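Local atomic coordinates of putative uncharacterized protein (Vibrio cholerae, PDB entry 4G7X), a protein that probably acts as the minor coat protein pIII of the filamentous phage CTXphi, whose N-terminal domain is likely to engage the bacterial host during infection. Residues D39-D44 with Y69-T74; Q34-D39 with E92-P97. All coordinates share one frame; numbering follows the deposited sequence.

Contact 1: residues D39-D44 with Y69-T74. Unlike the reference sequence in segment 69-74: Thr74 (reference Ser).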
ATOM      1  N   ASP A  39       4.503   5.127  13.766  1.00 10.25           N
ATOM      2  CA  ASP A  39       4.577   6.586  13.791  1.00 10.69           C
ATOM      3  C   ASP A  39       3.658   7.170  14.883  1.00 10.11           C
ATOM      4  O   ASP A  39       2.990   8.192  14.690  1.00 10.26           O
ATOM      5  CB  ASP A  39       4.244   7.141  12.398  1.00 12.10           C
ATOM      6  CG  ASP A  39       4.880   8.490  12.126  1.00 13.29           C
ATOM      7  OD1 ASP A  39       5.926   8.818  12.728  1.00 14.06           O
ATOM      8  OD2 ASP A  39       4.323   9.224  11.287  1.00 14.69           O
ATOM      9  N   GLY A  40       3.631   6.494  16.031  1.00  9.47           N
ATOM     10  CA  GLY A  40       2.846   6.926  17.188  1.00  9.05           C
ATOM     11  C   GLY A  40       1.392   6.485  17.195  1.00  8.79           C
ATOM     12  O   GLY A  40       0.696   6.691  18.179  1.00  8.50           O
ATOM     13  N   CYS A  41       0.943   5.872  16.100  1.00  8.66           N
ATOM     14  CA  CYS A  41      -0.441   5.451  15.932  1.00  8.79           C
ATOM     15  C   CYS A  41      -0.556   3.939  16.038  1.00  8.52           C
ATOM     16  O   CYS A  41       0.180   3.210  15.371  1.00  8.51           O
ATOM     17  CB  CYS A  41      -0.956   5.900  14.566  1.00  9.28           C
ATOM     18  SG  CYS A  41      -2.727   5.639  14.312  1.00  9.96           S
ATOM     19  N   MET A  42      -1.477   3.467  16.873  1.00  8.32           N
ATOM     20  CA  MET A  42      -1.685   2.030  17.007  1.00  8.30           C
ATOM     21  C   MET A  42      -2.558   1.502  15.877  1.00  8.12           C
ATOM     22  O   MET A  42      -3.714   1.905  15.729  1.00  7.89           O
ATOM     23  CB  MET A  42      -2.298   1.684  18.359  1.00  8.70           C
ATOM     24  CG  MET A  42      -2.311   0.188  18.638  1.00  9.18           C
ATOM     25  SD  MET A  42      -0.676  -0.515  18.927  1.00 10.02           S
ATOM     26  CE  MET A  42      -0.373   0.052  20.600  1.00  9.66           C
ATOM     27  N   LEU A  43      -1.989   0.596  15.089  1.00  7.97           N
ATOM     28  CA  LEU A  43      -2.660   0.025  13.925  1.00  8.17           C
ATOM     29  C   LEU A  43      -2.938  -1.446  14.140  1.00  8.35           C
ATOM     30  O   LEU A  43      -2.122  -2.147  14.732  1.00  8.61           O
ATOM     31  CB  LEU A  43      -1.787   0.173  12.674  1.00  8.17           C
ATOM     32  CG  LEU A  43      -1.180   1.534  12.314  1.00  8.25           C
ATOM     33  CD1 LEU A  43      -0.505   1.466  10.952  1.00  8.30           C
ATOM     34  CD2 LEU A  43      -2.217   2.647  12.335  1.00  8.47           C
ATOM     35  N   ASP A  44      -4.074  -1.909  13.627  1.00  8.49           N
ATOM     36  CA  ASP A  44      -4.427  -3.327  13.636  1.00  8.76           C
ATOM     37  C   ASP A  44      -4.501  -3.890  12.218  1.00  8.30           C
ATOM     38  O   ASP A  44      -4.924  -3.212  11.283  1.00  8.08           O
ATOM     39  CB  ASP A  44      -5.778  -3.551  14.327  1.00  9.77           C
ATOM     40  CG  ASP A  44      -5.741  -3.283  15.823  1.00 10.71           C
ATOM     41  OD1 ASP A  44      -4.653  -3.152  16.412  1.00 11.80           O
ATOM     42  OD2 ASP A  44      -6.837  -3.213  16.418  1.00 12.37           O
ATOM     43  N   TYR A  69      -2.872  -2.374   7.251  1.00  7.56           N
ATOM     44  CA  TYR A  69      -3.169  -1.932   8.620  1.00  7.73           C
ATOM     45  C   TYR A  69      -3.961  -0.636   8.668  1.00  8.14           C
ATOM     46  O   TYR A  69      -3.751   0.260   7.845  1.00  8.26           O
ATOM     47  CB  TYR A  69      -1.849  -1.745   9.401  1.00  7.42           C
ATOM     48  CG  TYR A  69      -1.137  -3.054   9.639  1.00  7.24           C
ATOM     49  CD1 TYR A  69      -1.286  -3.743  10.840  1.00  7.21           C
ATOM     50  CD2 TYR A  69      -0.345  -3.629   8.643  1.00  7.13           C
ATOM     51  CE1 TYR A  69      -0.665  -4.969  11.044  1.00  7.17           C
ATOM     52  CE2 TYR A  69       0.277  -4.852   8.838  1.00  7.14           C
ATOM     53  CZ  TYR A  69       0.117  -5.520  10.036  1.00  7.12           C
ATOM     54  OH  TYR A  69       0.719  -6.755  10.211  1.00  7.10           O
ATOM     55  N   LYS A  70      -4.865  -0.544   9.640  0.50  8.32           N
ATOM     56  CA  LYS A  70      -5.622   0.680   9.897  0.50  8.71           C
ATOM     57  C   LYS A  70      -5.632   0.986  11.393  0.50  8.75           C
ATOM     58  O   LYS A  70      -5.520   0.067  12.207  0.50  8.57           O
ATOM     59  CB  LYS A  70      -7.050   0.556   9.356  0.50  9.08           C
ATOM     60  CG  LYS A  70      -7.142   0.715   7.848  0.50  9.54           C
ATOM     61  CD  LYS A  70      -8.558   0.498   7.338  0.50  9.91           C
ATOM     62  CE  LYS A  70      -9.461   1.661   7.702  0.50  9.97           C
ATOM     63  NZ  LYS A  70     -10.684   1.677   6.850  0.50 10.22           N
ATOM     64  N   PRO A  71      -5.759   2.276  11.764  1.00  8.88           N
ATOM     65  CA  PRO A  71      -5.776   2.650  13.190  1.00  9.18           C
ATOM     66  C   PRO A  71      -6.915   2.013  13.966  1.00  9.58           C
ATOM     67  O   PRO A  71      -8.032   1.880  13.441  1.00  9.77           O
ATOM     68  CB  PRO A  71      -5.979   4.171  13.156  1.00  9.10           C
ATOM     69  CG  PRO A  71      -5.471   4.594  11.829  1.00  9.04           C
ATOM     70  CD  PRO A  71      -5.818   3.469  10.893  1.00  9.01           C
ATOM     71  N   ARG A  72      -6.635   1.614  15.205  0.50  9.86           N
ATOM     72  CA  ARG A  72      -7.681   1.121  16.091  0.50 10.32           C
ATOM     73  C   ARG A  72      -8.312   2.311  16.802  0.50 10.51           C
ATOM     74  O   ARG A  72      -7.818   3.437  16.697  0.50 10.40           O
ATOM     75  CB  ARG A  72      -7.136   0.097  17.093  0.50 10.52           C
ATOM     76  CG  ARG A  72      -6.197   0.676  18.136  0.50 10.55           C
ATOM     77  CD  ARG A  72      -6.047  -0.249  19.338  0.50 10.69           C
ATOM     78  NE  ARG A  72      -5.413  -1.515  18.985  0.50 10.74           N
ATOM     79  CZ  ARG A  72      -4.954  -2.393  19.869  0.50 10.92           C
ATOM     80  NH1 ARG A  72      -5.051  -2.146  21.168  0.50 11.18           N
ATOM     81  NH2 ARG A  72      -4.389  -3.517  19.456  0.50 11.09           N
ATOM     82  N   PHE A  73      -9.409   2.058  17.510  1.00 10.94           N
ATOM     83  CA  PHE A  73     -10.121   3.095  18.247  1.00 11.68           C
ATOM     84  C   PHE A  73      -9.289   3.703  19.380  1.00 11.65           C
ATOM     85  O   PHE A  73      -9.198   4.919  19.499  1.00 12.24           O
ATOM     86  CB  PHE A  73     -11.440   2.518  18.775  1.00 13.14           C
ATOM     87  CG  PHE A  73     -12.236   3.467  19.624  1.00 14.40           C
ATOM     88  CD1 PHE A  73     -12.867   4.577  19.061  1.00 15.14           C
ATOM     89  CD2 PHE A  73     -12.382   3.237  20.988  1.00 15.24           C
ATOM     90  CE1 PHE A  73     -13.612   5.446  19.849  1.00 15.91           C
ATOM     91  CE2 PHE A  73     -13.131   4.096  21.778  1.00 16.19           C
ATOM     92  CZ  PHE A  73     -13.746   5.201  21.210  1.00 16.11           C
ATOM     93  N   THR A  74      -8.669   2.852  20.192  1.00 11.33           N
ATOM     94  CA  THR A  74      -7.894   3.316  21.340  1.00 11.24           C
ATOM     95  C   THR A  74      -6.511   3.789  20.915  1.00 10.68           C
ATOM     96  O   THR A  74      -5.749   3.040  20.303  1.00 10.56           O
ATOM     97  CB  THR A  74      -7.748   2.200  22.387  1.00 11.99           C
ATOM     98  OG1 THR A  74      -9.048   1.790  22.822  1.00 12.85           O
ATOM     99  CG2 THR A  74      -6.935   2.675  23.587  1.00 12.11           C
TER
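Asp44 and Arg72 join across the antiparallel pairing of strands 41-48 and 64-71, in the mixed beta-sheet of this all-beta N1-type domain. The short strand ends run at 132° to each other, and the backbone ladder ends at the bond from Arg72 N to Met42 O (3.0 Å). Next to it, Asp44 and Lys70 form a hydrogen-bonded pair, linked by Asp44 N to Lys70 O at 2.8 Å and by the reciprocal bond from Lys70 N.

Beyond the strand end Arg72, modelled in two conformers, is described here in one of them. Its CG lies between the backbone N and carbonyl carbon (chi1 69°), and a bend at chi3 turns the guanidinium back toward Asp44. The long, flexible chain lets it also lie alongside Met42, whose CG sits over one guanidinium face, 3.6 Å from Arg72 NE. A thioether chain suits this place, being apolar enough to cover a flat cation.

On the other side of the ladder, Tyr69 CB packs 3.8 Å from Leu43 CB while its hydroxyl reaches Val33 O, and Pro71 rests on Leu43 CD2 and on Cys41 SG, which is disulfide-bonded to Cys14.

Asp44 OD1, already hydrogen-bonded to Ser35 OG, lies in the guanidinium plane and accepts Arg72 NE and Arg72 NH2 on its syn side, each at 3.1 Å and somewhat out of the carboxylate plane, the two flat groups turned 65° apart.

Contact 2: residues Q34-D39 with E92-P97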
ATOM      1  N   GLN A  34      -0.292  -8.533  14.500  1.00  8.15           N
ATOM      2  CA  GLN A  34      -1.670  -8.151  14.826  1.00  8.51           C
ATOM      3  C   GLN A  34      -1.851  -6.664  15.084  1.00  8.54           C
ATOM      4  O   GLN A  34      -2.809  -6.053  14.611  1.00  8.41           O
ATOM      5  CB  GLN A  34      -2.167  -8.958  16.032  1.00  8.83           C
ATOM      6  CG  GLN A  34      -2.283 -10.453  15.754  1.00  9.40           C
ATOM      7  CD  GLN A  34      -3.373 -10.773  14.752  1.00  9.79           C
ATOM      8  OE1 GLN A  34      -4.555 -10.573  15.028  1.00 10.80           O
ATOM      9  NE2 GLN A  34      -2.988 -11.258  13.582  1.00  9.91           N
ATOM     10  N   SER A  35      -0.928  -6.094  15.845  1.00  8.77           N
ATOM     11  CA  SER A  35      -0.979  -4.686  16.199  1.00  9.08           C
ATOM     12  C   SER A  35       0.416  -4.100  16.134  1.00  8.83           C
ATOM     13  O   SER A  35       1.381  -4.726  16.572  1.00  8.74           O
ATOM     14  CB  SER A  35      -1.569  -4.495  17.597  1.00  9.58           C
ATOM     15  OG  SER A  35      -2.912  -4.954  17.676  1.00 10.65           O
ATOM     16  N   VAL A  36       0.516  -2.902  15.566  1.00  8.78           N
ATOM     17  CA  VAL A  36       1.792  -2.227  15.384  1.00  8.81           C
ATOM     18  C   VAL A  36       1.646  -0.772  15.795  1.00  8.72           C
ATOM     19  O   VAL A  36       0.699  -0.095  15.376  1.00  8.87           O
ATOM     20  CB  VAL A  36       2.271  -2.285  13.915  1.00  8.92           C
ATOM     21  CG1 VAL A  36       3.561  -1.494  13.731  1.00  9.07           C
ATOM     22  CG2 VAL A  36       2.473  -3.722  13.463  1.00  9.10           C
ATOM     23  N   LEU A  37       2.580  -0.302  16.613  1.00  8.71           N
ATOM     24  CA  LEU A  37       2.690   1.122  16.899  1.00  8.85           C
ATOM     25  C   LEU A  37       3.525   1.767  15.796  1.00  8.91           C
ATOM     26  O   LEU A  37       4.754   1.643  15.769  1.00  8.90           O
ATOM     27  CB  LEU A  37       3.286   1.352  18.286  1.00  9.08           C
ATOM     28  CG  LEU A  37       3.241   2.785  18.822  1.00  9.26           C
ATOM     29  CD1 LEU A  37       1.806   3.286  18.942  1.00  9.51           C
ATOM     30  CD2 LEU A  37       3.942   2.820  20.168  1.00  9.58           C
ATOM     31  N   PHE A  38       2.830   2.420  14.870  1.00  9.08           N
ATOM     32  CA  PHE A  38       3.444   2.967  13.670  1.00  9.63           C
ATOM     33  C   PHE A  38       3.344   4.475  13.699  1.00  9.78           C
ATOM     34  O   PHE A  38       2.241   5.032  13.655  1.00  9.56           O
ATOM     35  CB  PHE A  38       2.757   2.414  12.412  1.00 10.10           C
ATOM     36  CG  PHE A  38       3.259   3.024  11.130  1.00 10.65           C
ATOM     37  CD1 PHE A  38       2.582   4.087  10.534  1.00 11.12           C
ATOM     38  CD2 PHE A  38       4.418   2.547  10.528  1.00 11.17           C
ATOM     39  CE1 PHE A  38       3.050   4.656   9.357  1.00 11.56           C
ATOM     40  CE2 PHE A  38       4.886   3.109   9.349  1.00 11.74           C
ATOM     41  CZ  PHE A  38       4.203   4.164   8.764  1.00 11.78           C
ATOM     42  N   ASP A  39       4.503   5.127  13.766  1.00 10.25           N
ATOM     43  CA  ASP A  39       4.577   6.586  13.791  1.00 10.69           C
ATOM     44  C   ASP A  39       3.658   7.170  14.883  1.00 10.11           C
ATOM     45  O   ASP A  39       2.990   8.192  14.690  1.00 10.26           O
ATOM     46  CB  ASP A  39       4.244   7.141  12.398  1.00 12.10           C
ATOM     47  CG  ASP A  39       4.880   8.490  12.126  1.00 13.29           C
ATOM     48  OD1 ASP A  39       5.926   8.818  12.728  1.00 14.06           O
ATOM     49  OD2 ASP A  39       4.323   9.224  11.287  1.00 14.69           O
ATOM     50  N   GLU A  92       4.306 -10.429  17.211  0.50  9.71           N
ATOM     51  CA  GLU A  92       2.992 -10.087  16.659  0.50 10.07           C
ATOM     52  C   GLU A  92       2.403  -8.795  17.231  0.50 10.00           C
ATOM     53  O   GLU A  92       1.344  -8.355  16.787  0.50  9.86           O
ATOM     54  CB  GLU A  92       2.001 -11.246  16.784  0.50 10.67           C
ATOM     55  CG  GLU A  92       1.614 -11.587  18.209  0.50 11.36           C
ATOM     56  CD  GLU A  92       2.703 -12.341  18.939  0.50 12.11           C
ATOM     57  OE1 GLU A  92       3.580 -12.934  18.273  0.50 12.72           O
ATOM     58  OE2 GLU A  92       2.673 -12.342  20.185  0.50 12.61           O
ATOM     59  N   ARG A  93       3.084  -8.207  18.214  1.00  9.88           N
ATOM     60  CA  ARG A  93       2.785  -6.845  18.670  1.00 10.10           C
ATOM     61  C   ARG A  93       4.111  -6.137  18.815  1.00  9.58           C
ATOM     62  O   ARG A  93       4.977  -6.582  19.565  1.00  9.67           O
ATOM     63  CB  ARG A  93       2.025  -6.840  19.993  1.00 11.19           C
ATOM     64  CG  ARG A  93       0.590  -7.274  19.830  1.00 12.70           C
ATOM     65  CD  ARG A  93      -0.223  -7.132  21.099  1.00 14.23           C
ATOM     66  NE  ARG A  93      -1.615  -7.383  20.751  1.00 15.91           N
ATOM     67  CZ  ARG A  93      -2.125  -8.601  20.585  1.00 16.69           C
ATOM     68  NH1 ARG A  93      -1.366  -9.668  20.782  1.00 17.65           N
ATOM     69  NH2 ARG A  93      -3.396  -8.748  20.234  1.00 17.73           N
ATOM     70  N   CYS A  94       4.297  -5.054  18.070  1.00  8.91           N
ATOM     71  CA  CYS A  94       5.617  -4.443  18.006  1.00  8.73           C
ATOM     72  C   CYS A  94       5.574  -2.973  17.618  1.00  8.68           C
ATOM     73  O   CYS A  94       4.560  -2.487  17.121  1.00  8.48           O
ATOM     74  CB  CYS A  94       6.517  -5.239  17.046  1.00  8.74           C
ATOM     75  SG  CYS A  94       5.878  -5.433  15.360  1.00  8.42           S
ATOM     76  N   ILE A  95       6.680  -2.275  17.864  1.00  8.78           N
ATOM     77  CA  ILE A  95       6.821  -0.872  17.486  1.00  9.08           C
ATOM     78  C   ILE A  95       7.541  -0.810  16.143  1.00  9.51           C
ATOM     79  O   ILE A  95       8.614  -1.395  15.986  1.00  9.28           O
ATOM     80  CB  ILE A  95       7.597  -0.083  18.570  1.00  9.07           C
ATOM     81  CG1 ILE A  95       6.872  -0.187  19.918  1.00  9.17           C
ATOM     82  CG2 ILE A  95       7.795   1.369  18.146  1.00  9.06           C
ATOM     83  CD1 ILE A  95       7.647   0.386  21.089  1.00  9.36           C
ATOM     84  N   TYR A  96       6.952  -0.127  15.164  1.00 10.18           N
ATOM     85  CA  TYR A  96       7.560  -0.080  13.832  1.00 11.49           C
ATOM     86  C   TYR A  96       8.739   0.896  13.763  1.00 13.26           C
ATOM     87  O   TYR A  96       8.670   1.988  14.327  1.00 14.09           O
ATOM     88  CB  TYR A  96       6.528   0.238  12.745  1.00 10.98           C
ATOM     89  CG  TYR A  96       6.875  -0.412  11.423  1.00 10.44           C
ATOM     90  CD1 TYR A  96       6.650  -1.773  11.217  1.00 10.35           C
ATOM     91  CD2 TYR A  96       7.452   0.323  10.392  1.00 10.43           C
ATOM     92  CE1 TYR A  96       6.982  -2.382  10.018  1.00 10.04           C
ATOM     93  CE2 TYR A  96       7.785  -0.275   9.187  1.00 10.07           C
ATOM     94  CZ  TYR A  96       7.556  -1.628   9.009  1.00 10.00           C
ATOM     95  OH  TYR A  96       7.886  -2.217   7.810  1.00  9.89           O
ATOM     96  N   PRO A  97       9.841   0.489  13.097  1.00 15.08           N
ATOM     97  CA  PRO A  97      10.986   1.392  12.910  1.00 17.16           C
ATOM     98  C   PRO A  97      10.827   2.317  11.694  1.00 19.87           C
ATOM     99  O   PRO A  97      11.603   2.230  10.736  1.00 21.63           O
ATOM    100  CB  PRO A  97      12.166   0.429  12.731  1.00 16.67           C
ATOM    101  CG  PRO A  97      11.567  -0.824  12.191  1.00 16.10           C
ATOM    102  CD  PRO A  97      10.139  -0.890  12.662  1.00 15.21           C
TER
HETATM  103  O   HOH W   1       7.011   4.114  13.891  1.00 23.69           O
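Val36 and Tyr96 meet on the inner face of a parallel beta ladder, strand 35-38 running beside strand 93-95 at only 9° between their directions. Residues pair in step, Ser35 with Arg93, Val36 with Cys94 and Leu37 with Ile95, and the partners of each pair share a face, successive pairs alternating between outer and inner. Bonds pass to and fro between the backbones, with Cys94 N reaching Ser35 O, Leu37 N reaching Cys94 O (3.0 Å) and Tyr96 N reaching Leu37 O (2.9 Å).

The inner face is tight. With its CG1 anti to the backbone N (chi1 176°), branched Val36 brings that methyl to 3.6 Å from Tyr96 CB. Phe38 lies alongside Tyr96 and points the same way; its CD2 comes 3.8 Å from Tyr96 CD2, with the ring planes inclined at 56°. Leu24 of strand 20-27 packs against Val36, Phe38 and Tyr96, a setting that suits large apolar groups, while the tyrosine hydroxyl finds Leu25 O. Cys94, small enough to sit beside Val36, is tied to Cys84 by a disulfide.

The outer face is looser and partly open to solvent. Leu37 CD2 and Ile95 CG1 are 4.2 Å apart, and the extended Arg93 chain carries its guanidinium past Gln34, whose CB lies over one face. Charged Glu92 suits the exposed start of the ladder, where its carbonyl O accepts Gln34 N at 2.8 Å.

At the far end a water takes over from direct bonds, accepting from Asp39 N and donating to Tyr96 O, both at 2.7 Å.

How the contacts relate
Contacts 1 and 2, their centres about 9 Å apart, are two pairings in one mixed sheet, in the strand order 64-71, 41-48, 35-38, 93-95, separated by the hairpin pairing of 35-38 with 41-48. That hairpin turns at Asp39 and Gly40, both with positive phi as in a type I' turn. Asp39 is common to the ranges 34-39 and 39-44. Leu43 N lies 2.8 Å from Val36 O, a probable hydrogen bond joining the two ladders, and Leu43 CD1 packs on Phe38 CB. Along the chain 34-39 comes first, then 39-44 and 69-74, and 92-97 last. The sheet thus brings early and late parts of this helix-free domain together, with disulfides at Cys41 and Cys94 adding covalent ties.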